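Local coordinates for N5-carboxyaminoimidazole ribonucleotide synthetase (Bacillus anthracis, PDB 3Q2O), which probably catalyses the ATP-dependent carboxylation of 5-aminoimidazole ribonucleotide with bicarbonate to N5-carboxyaminoimidazole ribonucleotide in purine synthesis, at residues Leu258-Phe263 against Ile270-Leu275; Gln105-Thr110 against Leu275-His280. All coordinates share one frame; numbering follows the deposited sequence.

Contact 1: residues Leu258-Phe263 against Ile270-Leu275; sequences LAVEMF and IYINEL. With MG (magnesium ion), chain C.
Met262 and Ile272 lie side by side on the packed face of an antiparallel beta hairpin, with CG of Met262 3.8 Å from CD1 of Ile272. The flexible thioether chain runs on extended, which brings SD to 3.6 Å from CG2 of Ile270. Val260 continues this apolar face: its CG1, anti to the backbone N (chi1 -169°), touches both CG2 of Ile272 and CD2 of Leu275. Branched aliphatic residues and a methionine suit this side, where helices 235-251 and 113-122 pack against them. Near the turn the strands are joined by a hydrogen-bonded pair, Phe263 N to Tyr271 O at 2.8 Å and Tyr271 N to Phe263 O at 2.9 Å. Farther along, Asn273 and Glu274 both face Glu261 in a classic beta bulge: Asn273 N gives a 2.8 Å bond to Glu261 O, while Glu261 N bonds to Glu274 O.

The other face mixes aromatic and polar groups. Asn273 swings its amide across the Phe263 ring, the planes 33° apart and CZ of Phe263 3.5 Å from CG of Asn273. The looser, wetter part is the Glu261 and Glu274 end, where a water bridges Glu261 OE1 and, weakly, Glu274 O. The two carboxylates extend the same way, OE1 of Glu261 3.9 Å from OE2 of Glu274. Arg113 forms a salt bridge with Glu274 OE1, and OE2 accepts from a magnesium-bound water. Paired acids recur at the nucleotide-metal site of ATP-grasp enzymes, so the chemistry is consistent with an apolar face buried against helices and an acidic end turned to the metal site.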
# COMPACT_ATOMS: atom_id res chain seq x y z
N LEU A 258 -16.50 -0.97 10.62
CA LEU A 258 -17.45 -2.02 10.98
C LEU A 258 -17.66 -3.02 9.82
O LEU A 258 -18.10 -2.64 8.72
CB LEU A 258 -18.81 -1.42 11.42
CG LEU A 258 -19.91 -2.37 11.92
CD1 LEU A 258 -19.52 -3.03 13.26
CD2 LEU A 258 -21.27 -1.64 12.03
N ALA A 259 -17.34 -4.28 10.07
CA ALA A 259 -17.66 -5.34 9.11
C ALA A 259 -19.02 -5.92 9.45
O ALA A 259 -19.24 -6.36 10.58
CB ALA A 259 -16.60 -6.43 9.15
N VAL A 260 -19.93 -5.94 8.48
CA VAL A 260 -21.27 -6.50 8.70
C VAL A 260 -21.41 -7.76 7.87
O VAL A 260 -21.50 -7.69 6.63
CB VAL A 260 -22.40 -5.50 8.32
CG1 VAL A 260 -23.78 -6.01 8.83
CG2 VAL A 260 -22.11 -4.12 8.88
N GLU A 261 -21.39 -8.91 8.54
CA GLU A 261 -21.55 -10.19 7.86
C GLU A 261 -23.02 -10.57 7.85
O GLU A 261 -23.73 -10.35 8.83
CB GLU A 261 -20.72 -11.29 8.53
CG GLU A 261 -19.22 -11.01 8.50
CD GLU A 261 -18.42 -12.19 9.00
OE1 GLU A 261 -18.07 -12.21 10.20
OE2 GLU A 261 -18.14 -13.11 8.20
N MET A 262 -23.44 -11.15 6.73
CA MET A 262 -24.85 -11.34 6.40
C MET A 262 -25.07 -12.66 5.68
O MET A 262 -24.12 -13.24 5.15
CB MET A 262 -25.34 -10.21 5.49
CG MET A 262 -25.23 -8.80 6.09
SD MET A 262 -25.56 -7.56 4.84
CE MET A 262 -25.13 -6.04 5.65
N PHE A 263 -26.32 -13.12 5.70
CA PHE A 263 -26.80 -14.22 4.87
C PHE A 263 -27.74 -13.64 3.81
O PHE A 263 -28.63 -12.83 4.13
CB PHE A 263 -27.60 -15.23 5.71
CG PHE A 263 -26.83 -15.82 6.85
CD1 PHE A 263 -27.16 -15.51 8.16
CD2 PHE A 263 -25.76 -16.70 6.61
CE1 PHE A 263 -26.44 -16.06 9.23
CE2 PHE A 263 -25.03 -17.25 7.67
CZ PHE A 263 -25.38 -16.94 8.98
N ILE A 270 -32.05 -10.56 3.24
CA ILE A 270 -30.78 -10.43 3.94
C ILE A 270 -31.05 -10.58 5.44
O ILE A 270 -31.99 -9.98 5.97
CB ILE A 270 -30.10 -9.05 3.66
CG1 ILE A 270 -29.65 -8.91 2.19
CG2 ILE A 270 -28.91 -8.80 4.62
CD1 ILE A 270 -28.37 -9.70 1.81
N TYR A 271 -30.26 -11.42 6.11
CA TYR A 271 -30.23 -11.44 7.57
C TYR A 271 -28.83 -11.09 8.06
O TYR A 271 -27.84 -11.59 7.51
CB TYR A 271 -30.65 -12.81 8.10
CG TYR A 271 -32.07 -13.15 7.73
CD1 TYR A 271 -32.34 -13.98 6.63
CD2 TYR A 271 -33.15 -12.61 8.43
CE1 TYR A 271 -33.66 -14.27 6.26
CE2 TYR A 271 -34.46 -12.89 8.07
CZ TYR A 271 -34.70 -13.73 6.98
OH TYR A 271 -36.00 -14.02 6.62
N ILE A 272 -28.76 -10.22 9.07
CA ILE A 272 -27.47 -9.89 9.68
C ILE A 272 -27.01 -11.05 10.56
O ILE A 272 -27.76 -11.52 11.41
CB ILE A 272 -27.52 -8.60 10.53
CG1 ILE A 272 -28.26 -7.49 9.78
CG2 ILE A 272 -26.11 -8.17 10.93
CD1 ILE A 272 -27.62 -7.08 8.45
N ASN A 273 -25.79 -11.51 10.31
CA ASN A 273 -25.16 -12.64 10.99
C ASN A 273 -24.37 -12.16 12.22
O ASN A 273 -24.74 -12.43 13.36
CB ASN A 273 -24.26 -13.37 9.95
CG ASN A 273 -23.42 -14.51 10.56
OD1 ASN A 273 -23.76 -15.08 11.60
ND2 ASN A 273 -22.33 -14.87 9.86
N GLU A 274 -23.29 -11.41 11.98
CA GLU A 274 -22.48 -10.87 13.07
C GLU A 274 -21.64 -9.66 12.64
O GLU A 274 -21.44 -9.41 11.44
CB GLU A 274 -21.62 -11.96 13.73
CG GLU A 274 -20.72 -12.73 12.79
CD GLU A 274 -19.93 -13.81 13.52
OE1 GLU A 274 -20.50 -14.87 13.85
OE2 GLU A 274 -18.74 -13.59 13.77
N LEU A 275 -21.16 -8.92 13.63
CA LEU A 275 -20.46 -7.66 13.45
C LEU A 275 -19.02 -7.77 13.95
O LEU A 275 -18.76 -8.47 14.93
CB LEU A 275 -21.17 -6.55 14.25
CG LEU A 275 -22.67 -6.34 13.99
CD1 LEU A 275 -23.24 -5.17 14.80
CD2 LEU A 275 -22.92 -6.12 12.52
MG MG C . -17.75 -10.14 15.73
O HOH W 1 -18.37 -9.97 11.68
O HOH W 2 -22.01 -14.24 6.76
O HOH W 3 -17.94 -11.22 14.12
O HOH W 4 -15.70 -9.83 15.64
O HOH W 5 -17.58 -9.12 17.59
O HOH W 6 -19.68 -10.41 16.86

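Contact 2: residues Gln105-Thr110 against Leu275-His280. With MG (magnesium ion), chain C.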
# COMPACT_ATOMS: atom_id res chain seq x y z
N GLN A 105 -18.70 1.59 23.72
CA GLN A 105 -20.11 1.20 23.58
C GLN A 105 -20.30 0.13 22.48
O GLN A 105 -20.80 -0.96 22.75
CB GLN A 105 -20.94 2.46 23.33
CG GLN A 105 -22.37 2.30 22.82
CD GLN A 105 -23.05 3.66 22.59
OE1 GLN A 105 -22.76 4.38 21.62
NE2 GLN A 105 -23.96 4.03 23.50
N LEU A 106 -19.86 0.42 21.26
CA LEU A 106 -20.03 -0.53 20.16
C LEU A 106 -19.31 -1.84 20.44
O LEU A 106 -19.88 -2.93 20.27
CB LEU A 106 -19.57 0.08 18.83
CG LEU A 106 -19.59 -0.77 17.57
CD1 LEU A 106 -20.89 -1.56 17.43
CD2 LEU A 106 -19.41 0.15 16.39
N LEU A 107 -18.07 -1.74 20.89
CA LEU A 107 -17.27 -2.91 21.21
C LEU A 107 -17.99 -3.77 22.26
O LEU A 107 -18.08 -4.99 22.10
CB LEU A 107 -15.87 -2.48 21.63
CG LEU A 107 -14.70 -3.45 21.83
CD1 LEU A 107 -14.50 -4.40 20.65
CD2 LEU A 107 -13.43 -2.62 22.09
N SER A 108 -18.55 -3.14 23.29
CA SER A 108 -19.33 -3.85 24.32
C SER A 108 -20.46 -4.69 23.73
O SER A 108 -20.58 -5.88 24.01
CB SER A 108 -19.85 -2.90 25.42
OG SER A 108 -21.05 -2.24 25.04
N LYS A 109 -21.27 -4.05 22.88
CA LYS A 109 -22.38 -4.70 22.18
C LYS A 109 -21.97 -5.92 21.32
O LYS A 109 -22.72 -6.90 21.24
CB LYS A 109 -23.12 -3.68 21.30
CG LYS A 109 -23.84 -2.58 22.09
CD LYS A 109 -24.27 -1.46 21.16
CE LYS A 109 -24.94 -0.32 21.93
NZ LYS A 109 -25.19 0.85 21.04
N THR A 110 -20.80 -5.86 20.69
CA THR A 110 -20.39 -6.90 19.74
C THR A 110 -19.63 -8.06 20.40
O THR A 110 -19.19 -8.98 19.71
CB THR A 110 -19.57 -6.33 18.57
OG1 THR A 110 -18.34 -5.79 19.06
CG2 THR A 110 -20.35 -5.23 17.83
N LEU A 275 -21.16 -8.92 13.63
CA LEU A 275 -20.46 -7.66 13.45
C LEU A 275 -19.02 -7.77 13.95
O LEU A 275 -18.76 -8.47 14.93
CB LEU A 275 -21.17 -6.55 14.25
CG LEU A 275 -22.67 -6.34 13.99
CD1 LEU A 275 -23.24 -5.17 14.80
CD2 LEU A 275 -22.92 -6.12 12.52
N ALA A 276 -18.09 -7.10 13.28
CA ALA A 276 -16.74 -6.95 13.82
C ALA A 276 -16.38 -5.48 13.77
O ALA A 276 -16.33 -4.89 12.69
CB ALA A 276 -15.72 -7.81 13.06
N PRO A 277 -16.15 -4.87 14.94
CA PRO A 277 -15.86 -3.44 14.98
C PRO A 277 -14.37 -3.15 14.74
O PRO A 277 -13.69 -2.56 15.57
CB PRO A 277 -16.30 -3.04 16.39
CG PRO A 277 -16.09 -4.29 17.20
CD PRO A 277 -16.27 -5.46 16.29
N ARG A 278 -13.89 -3.57 13.58
CA ARG A 278 -12.48 -3.46 13.19
C ARG A 278 -12.38 -3.83 11.73
O ARG A 278 -13.33 -4.40 11.19
CB ARG A 278 -11.61 -4.44 14.01
CG ARG A 278 -12.18 -5.84 14.11
CD ARG A 278 -11.14 -6.87 14.59
NE ARG A 278 -11.75 -8.19 14.75
CZ ARG A 278 -11.99 -9.05 13.76
NH1 ARG A 278 -11.66 -8.76 12.49
NH2 ARG A 278 -12.55 -10.22 14.03
N PRO A 279 -11.23 -3.55 11.10
CA PRO A 279 -10.92 -4.18 9.83
C PRO A 279 -11.08 -5.69 9.98
O PRO A 279 -10.81 -6.24 11.06
CB PRO A 279 -9.44 -3.85 9.63
CG PRO A 279 -9.27 -2.52 10.30
CD PRO A 279 -10.17 -2.62 11.52
N HIS A 280 -11.50 -6.33 8.90
CA HIS A 280 -11.91 -7.72 8.91
C HIS A 280 -11.30 -8.48 7.73
O HIS A 280 -11.04 -7.89 6.67
CB HIS A 280 -13.45 -7.75 8.82
CG HIS A 280 -14.05 -9.09 9.09
ND1 HIS A 280 -14.43 -9.94 8.08
CD2 HIS A 280 -14.38 -9.71 10.25
CE1 HIS A 280 -14.94 -11.05 8.61
NE2 HIS A 280 -14.92 -10.93 9.92
MG MG C . -17.75 -10.14 15.73
O HOH W 5 -17.58 -9.12 17.59
O HOH W 6 -19.68 -10.41 16.86
O HOH W 4 -15.70 -9.83 15.64
O HOH W 3 -17.94 -11.22 14.12
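Thr110 meets both Leu275 and Pro277 where strand 270-276 runs out into a loop. From its CB, 4.1 Å from CD of Pro277, the side chain divides into two branches with different tasks. The methyl CG2 turns to the side chain of Leu275, 3.9 Å from its CB. The hydroxyl lies between the backbone N and the carbonyl carbon (chi1 65°), which lets OG1 turn back to donate to Leu107 O at 3.2 Å, the donor tilted well out of the carbonyl plane. The same OG1 is pressed against the proline ring, 3.3 Å from CG of Pro277. Threonine suits the spot because one short side chain supplies a methyl for the strand and a hydroxyl for the carbonyl of Leu107.

Pro277 receives two leucines as well. CD1 of Leu107 reaches CG of Pro277 at 3.8 Å, the side chains crossing at about a right angle, and CG of Leu106 stands 4.2 Å from CB of Pro277. Proline fits here as the centre of an inverse gamma turn, its restricted phi favouring the bend while its ring offers a compact apolar surface.

No direct hydrogen bond joins the two segments; the polar link is made by magnesium. Leu275 O binds the ion at 2.1 Å, and two of its waters donate to Thr110 O, the shorter of these bonds being 2.7 Å. The chemistry therefore implies an apolar junction reinforced by a hydrated metal, with one main-chain oxygen, of Leu275, binding the ion directly and another, of Thr110, holding two of its waters.

From the N terminus, the first segment met is helix 105-109, in the preATP-grasp domain; its partner in contact 2 follows after 164 intervening residues. Within that long excursion, strand 256-264 turns through a short loop into strand 270-276, and contact 1 closes this hairpin at the edge of the eight-stranded antiparallel sheet. Contact 1 thus nests within the span of contact 2, the two sharing Leu275 at the boundary. Ala259 N, probably hydrogen-bonded to Ala276 O at 2.9 Å, carries the strand pairing into the second contact. Together they tie the preATP-grasp part to the ATP-grasp sheet, with one hydrated magnesium touching both contacts.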